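Local atomic coordinates of SusD homolog (Bacteroides thetaiotaomicron, PDB entry 3EHN), a protein that probably captures glycans at the outer surface of the bacterium for uptake by a TonB-dependent partner, as in other SusD-like lipoproteins. Residues R35-G40 and N50-T55; S86-A91 and R488-P493; K173-L178 and N199-A204; S206-I211 and T228-P233. All blocks are in the same frame, centred on the assembly; numbering follows the deposited sequence.

Interaction 1: R35-G40 and N50-T55; sequences RVIPIG and NDLQNT. With NDG (2-acetamido-2-deoxy-alpha-D-glucopyranose), chain C.
The segment 35-40 leaves the end of helix 20-36 and runs against the flank of helix 47-63, coming closest where the CA atoms of P38 and L52 lie 5.0 Å apart. P38 is the wedge: its ring atom CB lies 3.5 Å from D51 CB and just as near the backbone N of L52, while CD reaches the T55 hydroxyl one turn further on. On the flank, the I37 branch CG2, anti to the backbone N, meets L52 CD1 at 3.5 Å. Beside this apolar seam R35 and D51 face each other without a salt bridge, NH1 standing 4.3 Å from OD2. A water fills the gap, in the plane of the guanidinium at its edge and 2.6 Å from R35 NH1, and also bonds D51 OD2; the main partners of these groups lie elsewhere, R35 NE with N31 and D51 OD1 with Y90. The helix's other side faces sugar: Q53 OE1 takes a weak bond from NDG N2 (3.2 Å, 135°), and N50 ND2 lies near NDG O3. With an alanine at N50 the amide is gone, and Y267 would probably lose its hydrogen-bond partner and galactose O4 its weak one. The helix that packs apolar atoms against P38 thus presents amides to the glycan, and the water-linked charges are likely to steady each other at the border.

Interaction 2: S86-A91 and R488-P493; sequences SRMNYA and RFRFAP. With NDG (2-acetamido-2-deoxy-alpha-D-glucopyranose), chain C.
M88 reaches the F489 ring through a side chain folded twice, with CG anti to its own carbonyl carbon and further bends at chi2 (-58°) and chi3, so that its methyl end turns back over the aromatic face. CE lies 4.3 Å from the centroid of the F489 ring and 10° off the normal, a CH-pi contact over the centre. The sulfur stands more obliquely, SD being 4.5 Å from the same centroid, and completes a Met-aromatic contact while SD also rests 3.8 Å from F489 CB. On its way the M88 chain passes along the carbonyl of R490. A91, one helical turn along, adds its methyl to the ring, CB lying 3.9 Å from CD2 of F489. At the other end of the seam A492 CB lies 4.0 Å from M88 CB. The amide of N89 touches the same methyl, N89 ND2 being 3.5 Å from A492 CB. The irregular 488-493 strip therefore lies along helix 85-110, meeting it through F489, R490 and A492, while the CB of F491 points away. Outside the pair, F83 packs edge-to-face on F489 and offers its carbonyl to R490 NE. The glycan lies across the helix: the acetamido methyl C8 of NDG is 3.6 Å from R87 CZ, the guanidinium being salt-bridged to E78, with CD2 of Y90 over one face, toward its rim. The joining is mostly by van der Waals and CH-pi contact, an apolar junction between a loop late in the chain and a helix that meets the sugar through R87.

Interaction 3: K173-L178 and N199-A204; sequences KSVELL and NWVKLA
L178 can be followed outward from the helix 160-180 backbone into the seam with helix 197-215. Its CB lies 3.7 Å from the branch CG2 of V201. CG, set beside the backbone N (chi1 -83°), carries the chain on past that methyl, and at the tip CD1 comes to 4.3 Å from W200 CB, so that one leucine touches two successive residues of the partner helix. The indole of W200 does not follow its CB into the seam; it leads away, where NE1 is hydrogen-bonded to D190 and the ring packs edge-to-face with Y193.

The rest of the contact is methyl against methyl. V175 and V201 meet with their side chains at about a right angle, the two CG1 atoms 3.7 Å apart, and the other V175 branch, CG2, lies 3.9 Å from the CB of A204. V201 thus divides its branches, CG1 serving V175 and CG2 serving L178, while A204 offers only its methyl, and the backbones come closest at V175 and V201. The axes of the two short helical segments approach to 9.5 Å and run nearly antiparallel, at 161°, a paired-helix geometry consistent with the TPR-like clan to which the SusD family belongs.

Helix 116-140 covers one side of this pair, I127 touching both S174 and L178 and V128 touching W200, with S174 OG also bonded to E123. W341 of strand 339-342 also lies against W200 and L203, so helix 116-140 meets both helices, while the strand contacts come from 199-204.

Interaction 4: S206-I211 and T228-P233; sequences SLMLRI and TKALDP
The close part of this contact centres on A230, whose single methyl sits against helix 197-215. Its CB lies 4.0 Å from M208 CB and equally near the backbone N of L209, so the alanine touches backbone as well as side chain. M208 reaches over it: with CG anti to the backbone N (chi1 -158°) and the chain straight until it bends at chi3, the sulfur SD comes to 4.0 Å from the A230 backbone N and 4.3 Å from K229 CB. Around this core the fit is looser. L209 and L231 touch through single methyls, their CD1 atoms 4.2 Å apart, and L231, partly exposed, also leans on V238 and I360. K229 gives the seam little beyond its CB; its amine leads off to a long, weak ion pair with E225. Helix 220-231 ends here, D232 being the first residue to leave helical backbone angles, its carboxylate bonded to the backbone N of K234. With purely apolar side-chain contacts between the segments, the small A230 side chain probably lets the backbones approach, the L209 and A230 CA atoms being 5.9 Å apart, and the charged end of K229 stays away from the seam.

How the interactions relate
From the N terminus, interaction 1 closes the short loop between helices 20-36 and 47-63. The first half of interaction 2 follows on helix 85-110, and its second half comes some 400 residues later, so this contact closes a very long loop. Interactions 3 and 4 are both nested inside it, one after the other, and no two contacts cross. Interactions 1 and 2 adjoin where helices 47-63 and 85-110 meet, and both touch NDG. Interactions 3 and 4 are joined by helix 197-215, which pairs first with helix 160-180 and then with helix 220-231; V175 meets M208 between them. The centres of interactions 3 and 4 each lie about 32 Å from that of interaction 2.

Interaction 1: R35-G40 and N50-T55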
# COMPACT_ATOMS: atom_id res chain seq x y z
N ARG A 35 -6.58 -12.95 -1.22
CA ARG A 35 -7.18 -11.94 -0.35
C ARG A 35 -6.25 -10.83 0.11
O ARG A 35 -6.73 -9.73 0.41
CB ARG A 35 -7.79 -12.60 0.89
CG ARG A 35 -8.87 -13.61 0.59
CD ARG A 35 -10.06 -12.97 -0.08
NE ARG A 35 -11.01 -13.98 -0.50
CZ ARG A 35 -12.25 -13.72 -0.91
NH1 ARG A 35 -12.71 -12.47 -0.95
NH2 ARG A 35 -13.04 -14.72 -1.26
N VAL A 36 -4.95 -11.09 0.20
CA VAL A 36 -4.02 -10.05 0.66
C VAL A 36 -4.33 -8.74 -0.06
O VAL A 36 -4.55 -7.71 0.57
CB VAL A 36 -2.56 -10.45 0.44
CG1 VAL A 36 -1.65 -9.34 0.91
CG2 VAL A 36 -2.26 -11.71 1.22
N ILE A 37 -4.32 -8.77 -1.39
CA ILE A 37 -4.69 -7.62 -2.20
C ILE A 37 -5.65 -8.23 -3.20
O ILE A 37 -5.24 -8.99 -4.08
CB ILE A 37 -3.49 -6.98 -2.93
CG1 ILE A 37 -2.42 -6.58 -1.91
CG2 ILE A 37 -3.96 -5.71 -3.66
CD1 ILE A 37 -1.23 -5.85 -2.51
N PRO A 38 -6.95 -7.93 -3.06
CA PRO A 38 -8.07 -8.39 -3.88
C PRO A 38 -7.74 -8.75 -5.32
O PRO A 38 -7.36 -7.90 -6.12
CB PRO A 38 -9.05 -7.23 -3.78
CG PRO A 38 -8.89 -6.84 -2.38
CD PRO A 38 -7.38 -6.80 -2.22
N ILE A 39 -7.88 -10.03 -5.64
CA ILE A 39 -7.61 -10.56 -6.97
C ILE A 39 -8.34 -11.90 -6.97
O ILE A 39 -8.54 -12.49 -5.90
CB ILE A 39 -6.09 -10.81 -7.16
CG1 ILE A 39 -5.80 -11.44 -8.53
CG2 ILE A 39 -5.59 -11.76 -6.09
CD1 ILE A 39 -5.76 -10.48 -9.68
N GLY A 40 -8.73 -12.37 -8.15
CA GLY A 40 -9.43 -13.64 -8.22
C GLY A 40 -9.41 -14.33 -9.57
O GLY A 40 -8.70 -13.90 -10.49
N ASN A 50 -14.10 -5.02 -7.72
CA ASN A 50 -14.94 -4.19 -6.86
C ASN A 50 -14.28 -4.09 -5.49
O ASN A 50 -14.42 -3.08 -4.80
CB ASN A 50 -16.33 -4.81 -6.71
CG ASN A 50 -17.17 -4.67 -7.96
OD1 ASN A 50 -18.14 -5.41 -8.16
ND2 ASN A 50 -16.81 -3.72 -8.82
N ASP A 51 -13.55 -5.15 -5.12
CA ASP A 51 -12.85 -5.22 -3.85
C ASP A 51 -11.57 -4.39 -3.92
O ASP A 51 -11.26 -3.63 -2.99
CB ASP A 51 -12.49 -6.67 -3.53
CG ASP A 51 -13.68 -7.47 -3.01
OD1 ASP A 51 -14.83 -7.21 -3.41
OD2 ASP A 51 -13.45 -8.39 -2.19
N LEU A 52 -10.83 -4.53 -5.01
CA LEU A 52 -9.59 -3.79 -5.17
C LEU A 52 -9.92 -2.30 -5.28
O LEU A 52 -9.11 -1.43 -4.94
CB LEU A 52 -8.86 -4.23 -6.45
CG LEU A 52 -7.47 -3.60 -6.59
CD1 LEU A 52 -6.55 -4.16 -5.52
CD2 LEU A 52 -6.93 -3.90 -7.96
N GLN A 53 -11.12 -2.03 -5.75
CA GLN A 53 -11.57 -0.66 -5.91
C GLN A 53 -11.76 -0.01 -4.53
O GLN A 53 -11.37 1.13 -4.31
CB GLN A 53 -12.86 -0.67 -6.72
CG GLN A 53 -13.21 0.64 -7.34
CD GLN A 53 -14.43 0.55 -8.22
OE1 GLN A 53 -15.49 0.07 -7.79
NE2 GLN A 53 -14.30 1.00 -9.46
N ASN A 54 -12.34 -0.77 -3.61
CA ASN A 54 -12.61 -0.31 -2.25
C ASN A 54 -11.35 -0.17 -1.39
O ASN A 54 -11.29 0.68 -0.52
CB ASN A 54 -13.59 -1.27 -1.58
CG ASN A 54 -13.81 -0.96 -0.11
OD1 ASN A 54 -13.27 -1.63 0.77
ND2 ASN A 54 -14.61 0.05 0.17
N THR A 55 -10.35 -1.00 -1.64
CA THR A 55 -9.12 -0.95 -0.86
C THR A 55 -7.99 -0.14 -1.48
O THR A 55 -7.26 0.54 -0.77
CB THR A 55 -8.55 -2.35 -0.60
OG1 THR A 55 -8.10 -2.91 -1.84
CG2 THR A 55 -9.60 -3.25 -0.02
C1 NDG C . -18.92 1.46 -10.08
C2 NDG C . -19.38 0.72 -8.82
C3 NDG C . -19.19 -0.79 -9.17
C4 NDG C . -20.11 -1.15 -10.33
C5 NDG C . -19.79 -0.24 -11.58
C6 NDG C . -20.62 -0.65 -12.84
C7 NDG C . -18.69 1.23 -6.46
C8 NDG C . -18.62 0.04 -5.50
O5 NDG C . -19.66 1.17 -11.30
O3 NDG C . -19.46 -1.72 -8.13
O4 NDG C . -20.10 -2.56 -10.83
O6 NDG C . -20.50 0.42 -13.78
O7 NDG C . -19.12 2.31 -6.08
N2 NDG C . -18.58 1.06 -7.78
O1 NDG C . -18.86 2.87 -10.03
O HOH W 1 -12.07 -9.95 -0.65

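Interaction 2: S86-A91 and R488-P493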
# COMPACT_ATOMS: atom_id res chain seq x y z
N SER A 86 -22.18 1.01 5.13
CA SER A 86 -22.05 -0.14 4.22
C SER A 86 -20.65 -0.25 3.63
O SER A 86 -20.07 -1.33 3.58
CB SER A 86 -23.08 -0.09 3.09
OG SER A 86 -22.73 0.86 2.09
N ARG A 87 -20.12 0.88 3.18
CA ARG A 87 -18.79 0.89 2.59
C ARG A 87 -17.69 0.56 3.59
O ARG A 87 -16.65 -0.00 3.23
CB ARG A 87 -18.54 2.24 1.94
CG ARG A 87 -19.48 2.50 0.79
CD ARG A 87 -19.33 1.44 -0.28
NE ARG A 87 -18.06 1.56 -1.00
CZ ARG A 87 -17.72 0.81 -2.05
NH1 ARG A 87 -18.56 -0.12 -2.48
NH2 ARG A 87 -16.57 1.00 -2.68
N MET A 88 -17.90 0.91 4.85
CA MET A 88 -16.89 0.61 5.85
C MET A 88 -16.94 -0.86 6.26
O MET A 88 -15.92 -1.44 6.63
CB MET A 88 -17.05 1.52 7.05
CG MET A 88 -16.65 2.95 6.76
SD MET A 88 -14.94 3.03 6.21
CE MET A 88 -15.16 3.16 4.45
N ASN A 89 -18.12 -1.47 6.21
CA ASN A 89 -18.25 -2.89 6.54
C ASN A 89 -17.58 -3.71 5.46
O ASN A 89 -17.05 -4.78 5.71
CB ASN A 89 -19.72 -3.32 6.61
CG ASN A 89 -20.24 -3.37 8.01
OD1 ASN A 89 -19.60 -3.92 8.90
ND2 ASN A 89 -21.42 -2.79 8.23
N TYR A 90 -17.63 -3.18 4.24
CA TYR A 90 -17.05 -3.82 3.09
C TYR A 90 -15.52 -3.73 3.19
O TYR A 90 -14.82 -4.72 2.93
CB TYR A 90 -17.61 -3.13 1.84
CG TYR A 90 -17.20 -3.66 0.48
CD1 TYR A 90 -17.17 -5.02 0.20
CD2 TYR A 90 -16.90 -2.76 -0.55
CE1 TYR A 90 -16.85 -5.48 -1.08
CE2 TYR A 90 -16.59 -3.20 -1.82
CZ TYR A 90 -16.56 -4.55 -2.08
OH TYR A 90 -16.26 -4.95 -3.36
N ALA A 91 -15.01 -2.57 3.58
CA ALA A 91 -13.57 -2.38 3.73
C ALA A 91 -13.04 -3.30 4.84
O ALA A 91 -11.93 -3.82 4.74
CB ALA A 91 -13.24 -0.93 4.07
N ARG A 488 -7.40 7.58 8.57
CA ARG A 488 -7.78 6.17 8.71
C ARG A 488 -9.23 6.03 8.29
O ARG A 488 -9.94 7.02 8.12
CB ARG A 488 -7.73 5.77 10.18
CG ARG A 488 -8.70 6.62 11.02
CD ARG A 488 -8.60 6.32 12.51
NE ARG A 488 -9.15 5.01 12.83
CZ ARG A 488 -10.44 4.77 13.05
NH1 ARG A 488 -11.33 5.76 12.99
NH2 ARG A 488 -10.84 3.53 13.31
N PHE A 489 -9.68 4.78 8.12
CA PHE A 489 -11.08 4.52 7.80
C PHE A 489 -11.76 4.38 9.16
O PHE A 489 -11.09 4.09 10.15
CB PHE A 489 -11.24 3.18 7.06
CG PHE A 489 -11.06 3.27 5.59
CD1 PHE A 489 -10.98 4.50 4.95
CD2 PHE A 489 -10.99 2.11 4.83
CE1 PHE A 489 -10.83 4.57 3.58
CE2 PHE A 489 -10.83 2.18 3.45
CZ PHE A 489 -10.75 3.41 2.82
N ARG A 490 -13.07 4.59 9.22
CA ARG A 490 -13.74 4.41 10.50
C ARG A 490 -14.48 3.07 10.45
O ARG A 490 -14.77 2.56 9.37
CB ARG A 490 -14.71 5.57 10.79
CG ARG A 490 -16.10 5.47 10.15
CD ARG A 490 -16.82 6.83 10.13
NE ARG A 490 -18.12 6.73 9.47
CZ ARG A 490 -19.28 6.55 10.09
NH1 ARG A 490 -19.33 6.45 11.41
NH2 ARG A 490 -20.39 6.41 9.38
N PHE A 491 -14.75 2.49 11.60
CA PHE A 491 -15.48 1.24 11.65
C PHE A 491 -16.97 1.57 11.46
O PHE A 491 -17.47 2.56 12.01
CB PHE A 491 -15.28 0.54 13.00
CG PHE A 491 -13.88 0.05 13.23
CD1 PHE A 491 -13.38 -1.04 12.52
CD2 PHE A 491 -13.06 0.65 14.18
CE1 PHE A 491 -12.10 -1.52 12.75
CE2 PHE A 491 -11.78 0.17 14.42
CZ PHE A 491 -11.30 -0.91 13.71
N ALA A 492 -17.68 0.76 10.68
CA ALA A 492 -19.10 0.99 10.47
C ALA A 492 -19.76 0.97 11.85
O ALA A 492 -19.56 0.02 12.62
CB ALA A 492 -19.69 -0.10 9.60
N PRO A 493 -20.53 2.01 12.19
CA PRO A 493 -21.20 2.07 13.50
C PRO A 493 -22.01 0.83 13.87
O PRO A 493 -21.91 0.31 14.99
CB PRO A 493 -22.06 3.32 13.37
CG PRO A 493 -21.20 4.21 12.52
CD PRO A 493 -20.73 3.27 11.44
C1 NDG C . -18.92 1.46 -10.08
C2 NDG C . -19.38 0.72 -8.82
C3 NDG C . -19.19 -0.79 -9.17
C4 NDG C . -20.11 -1.15 -10.33
C5 NDG C . -19.79 -0.24 -11.58
C6 NDG C . -20.62 -0.65 -12.84
C7 NDG C . -18.69 1.23 -6.46
C8 NDG C . -18.62 0.04 -5.50
O5 NDG C . -19.66 1.17 -11.30
O3 NDG C . -19.46 -1.72 -8.13
O4 NDG C . -20.10 -2.56 -10.83
O6 NDG C . -20.50 0.42 -13.78
O7 NDG C . -19.12 2.31 -6.08
N2 NDG C . -18.58 1.06 -7.78
O1 NDG C . -18.86 2.87 -10.03

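Interaction 3: K173-L178 and N199-A204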
# COMPACT_ATOMS: atom_id res chain seq x y z
N LYS A 173 8.66 -15.65 15.24
CA LYS A 173 8.39 -17.05 15.55
C LYS A 173 8.22 -17.92 14.29
O LYS A 173 8.55 -19.11 14.30
CB LYS A 173 7.14 -17.13 16.42
CG LYS A 173 6.76 -18.54 16.79
CD LYS A 173 5.41 -18.58 17.46
CE LYS A 173 4.83 -19.98 17.40
NZ LYS A 173 3.41 -19.98 17.81
N SER A 174 7.70 -17.33 13.21
CA SER A 174 7.51 -18.05 11.95
C SER A 174 8.87 -18.33 11.32
O SER A 174 9.11 -19.39 10.75
CB SER A 174 6.67 -17.22 10.97
OG SER A 174 5.41 -16.89 11.51
N VAL A 175 9.75 -17.33 11.40
CA VAL A 175 11.08 -17.43 10.84
C VAL A 175 11.89 -18.54 11.50
O VAL A 175 12.59 -19.28 10.83
CB VAL A 175 11.84 -16.10 10.99
CG1 VAL A 175 13.17 -16.18 10.27
CG2 VAL A 175 11.00 -14.97 10.42
N GLU A 176 11.80 -18.65 12.82
CA GLU A 176 12.54 -19.69 13.51
C GLU A 176 12.16 -21.07 13.03
O GLU A 176 13.02 -21.87 12.66
CB GLU A 176 12.34 -19.59 15.02
CG GLU A 176 12.82 -18.27 15.58
CD GLU A 176 12.57 -18.13 17.08
OE1 GLU A 176 12.90 -17.05 17.63
OE2 GLU A 176 12.05 -19.10 17.69
N LEU A 177 10.86 -21.37 13.02
CA LEU A 177 10.41 -22.68 12.59
C LEU A 177 10.65 -22.92 11.11
O LEU A 177 11.15 -23.98 10.73
CB LEU A 177 8.92 -22.89 12.91
CG LEU A 177 8.35 -24.26 12.54
CD1 LEU A 177 7.28 -24.70 13.54
CD2 LEU A 177 7.77 -24.19 11.14
N LEU A 178 10.31 -21.95 10.28
CA LEU A 178 10.51 -22.12 8.85
C LEU A 178 11.95 -22.30 8.44
O LEU A 178 12.23 -22.90 7.39
CB LEU A 178 9.90 -20.94 8.08
CG LEU A 178 8.39 -21.07 7.84
CD1 LEU A 178 7.92 -19.93 6.97
CD2 LEU A 178 8.10 -22.39 7.15
N ASN A 199 12.31 -18.57 0.52
CA ASN A 199 11.75 -17.32 0.05
C ASN A 199 10.69 -16.75 0.97
O ASN A 199 10.54 -15.53 1.08
CB ASN A 199 11.22 -17.51 -1.36
CG ASN A 199 12.25 -17.16 -2.42
OD1 ASN A 199 12.16 -17.60 -3.56
ND2 ASN A 199 13.24 -16.35 -2.03
N TRP A 200 9.97 -17.63 1.66
CA TRP A 200 8.95 -17.17 2.59
C TRP A 200 9.61 -16.57 3.83
O TRP A 200 9.09 -15.64 4.43
CB TRP A 200 8.02 -18.32 2.98
CG TRP A 200 6.97 -18.60 1.96
CD1 TRP A 200 6.94 -19.62 1.06
CD2 TRP A 200 5.77 -17.83 1.73
NE1 TRP A 200 5.81 -19.55 0.28
CE2 TRP A 200 5.08 -18.46 0.67
CE3 TRP A 200 5.23 -16.68 2.31
CZ2 TRP A 200 3.86 -17.96 0.19
CZ3 TRP A 200 4.02 -16.20 1.83
CH2 TRP A 200 3.35 -16.83 0.78
N VAL A 201 10.76 -17.12 4.20
CA VAL A 201 11.50 -16.61 5.35
C VAL A 201 11.93 -15.19 5.03
O VAL A 201 11.90 -14.31 5.89
CB VAL A 201 12.76 -17.47 5.66
CG1 VAL A 201 13.65 -16.76 6.65
CG2 VAL A 201 12.35 -18.80 6.23
N LYS A 202 12.33 -14.97 3.78
CA LYS A 202 12.76 -13.65 3.35
C LYS A 202 11.60 -12.66 3.37
O LYS A 202 11.77 -11.51 3.79
CB LYS A 202 13.37 -13.70 1.95
CG LYS A 202 14.73 -14.39 1.92
CD LYS A 202 15.41 -14.19 0.59
CE LYS A 202 16.87 -14.56 0.67
NZ LYS A 202 17.58 -14.03 -0.52
N LEU A 203 10.44 -13.11 2.92
CA LEU A 203 9.27 -12.23 2.91
C LEU A 203 8.95 -11.79 4.34
O LEU A 203 8.66 -10.63 4.59
CB LEU A 203 8.06 -12.95 2.30
CG LEU A 203 6.77 -12.13 2.26
CD1 LEU A 203 7.05 -10.77 1.69
CD2 LEU A 203 5.73 -12.86 1.43
N ALA A 204 9.01 -12.75 5.26
CA ALA A 204 8.73 -12.49 6.66
C ALA A 204 9.71 -11.49 7.25
O ALA A 204 9.29 -10.53 7.88
CB ALA A 204 8.78 -13.80 7.46

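Interaction 4: S206-I211 and T228-P233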
# COMPACT_ATOMS: atom_id res chain seq x y z
N SER A 206 11.46 -9.42 5.66
CA SER A 206 11.27 -8.19 4.90
C SER A 206 10.07 -7.43 5.41
O SER A 206 10.03 -6.21 5.31
CB SER A 206 11.08 -8.50 3.41
OG SER A 206 12.32 -8.75 2.76
N LEU A 207 9.09 -8.14 5.94
CA LEU A 207 7.91 -7.48 6.47
C LEU A 207 8.25 -6.93 7.86
O LEU A 207 7.66 -5.96 8.33
CB LEU A 207 6.76 -8.47 6.57
CG LEU A 207 5.43 -7.74 6.75
CD1 LEU A 207 5.00 -7.28 5.39
CD2 LEU A 207 4.36 -8.64 7.38
N MET A 208 9.21 -7.59 8.50
CA MET A 208 9.68 -7.21 9.83
C MET A 208 10.40 -5.88 9.65
O MET A 208 10.13 -4.92 10.35
CB MET A 208 10.64 -8.28 10.35
CG MET A 208 10.81 -8.31 11.86
SD MET A 208 11.84 -9.71 12.44
CE MET A 208 10.85 -11.14 11.91
N LEU A 209 11.30 -5.83 8.68
CA LEU A 209 12.05 -4.61 8.39
C LEU A 209 11.10 -3.47 8.11
O LEU A 209 11.39 -2.31 8.43
CB LEU A 209 12.95 -4.80 7.18
CG LEU A 209 13.77 -3.58 6.79
CD1 LEU A 209 14.83 -3.28 7.85
CD2 LEU A 209 14.41 -3.83 5.44
N ARG A 210 9.96 -3.79 7.50
CA ARG A 210 8.96 -2.79 7.18
C ARG A 210 8.33 -2.28 8.47
O ARG A 210 8.32 -1.08 8.75
CB ARG A 210 7.87 -3.39 6.29
CG ARG A 210 6.81 -2.39 5.89
CD ARG A 210 6.47 -2.53 4.43
NE ARG A 210 5.28 -3.33 4.22
CZ ARG A 210 4.93 -3.84 3.05
NH1 ARG A 210 5.69 -3.63 1.99
NH2 ARG A 210 3.80 -4.53 2.94
N ILE A 211 7.81 -3.22 9.25
CA ILE A 211 7.16 -2.90 10.51
C ILE A 211 8.09 -2.12 11.45
O ILE A 211 7.66 -1.18 12.11
CB ILE A 211 6.68 -4.19 11.19
CG1 ILE A 211 5.77 -4.96 10.23
CG2 ILE A 211 5.92 -3.87 12.46
CD1 ILE A 211 5.32 -6.29 10.77
N THR A 228 17.24 -5.81 13.79
CA THR A 228 18.44 -6.65 13.86
C THR A 228 18.10 -8.06 13.41
O THR A 228 18.70 -8.56 12.47
CB THR A 228 19.02 -6.71 15.29
OG1 THR A 228 19.33 -5.39 15.74
CG2 THR A 228 20.28 -7.55 15.30
N LYS A 229 17.13 -8.68 14.07
CA LYS A 229 16.69 -10.04 13.72
C LYS A 229 16.32 -10.15 12.25
O LYS A 229 16.59 -11.16 11.60
CB LYS A 229 15.48 -10.44 14.56
CG LYS A 229 15.73 -10.38 16.05
CD LYS A 229 14.48 -10.72 16.82
CE LYS A 229 14.73 -10.55 18.29
NZ LYS A 229 13.53 -10.92 19.07
N ALA A 230 15.68 -9.11 11.73
CA ALA A 230 15.28 -9.08 10.35
C ALA A 230 16.49 -9.19 9.44
O ALA A 230 16.47 -9.94 8.47
CB ALA A 230 14.55 -7.79 10.06
N LEU A 231 17.55 -8.46 9.75
CA LEU A 231 18.73 -8.47 8.89
C LEU A 231 19.87 -9.41 9.23
O LEU A 231 20.76 -9.61 8.41
CB LEU A 231 19.26 -7.04 8.78
CG LEU A 231 18.19 -6.02 8.39
CD1 LEU A 231 18.76 -4.61 8.47
CD2 LEU A 231 17.67 -6.33 6.99
N ASP A 232 19.87 -10.00 10.41
CA ASP A 232 20.94 -10.92 10.76
C ASP A 232 20.97 -12.04 9.71
O ASP A 232 19.98 -12.76 9.53
CB ASP A 232 20.70 -11.52 12.15
CG ASP A 232 21.91 -12.26 12.68
OD1 ASP A 232 22.69 -12.82 11.86
OD2 ASP A 232 22.09 -12.28 13.92
N PRO A 233 22.10 -12.20 9.01
CA PRO A 233 22.24 -13.23 7.97
C PRO A 233 21.86 -14.63 8.41
O PRO A 233 21.34 -15.40 7.61
CB PRO A 233 23.71 -13.13 7.59
CG PRO A 233 24.00 -11.70 7.78
CD PRO A 233 23.34 -11.42 9.12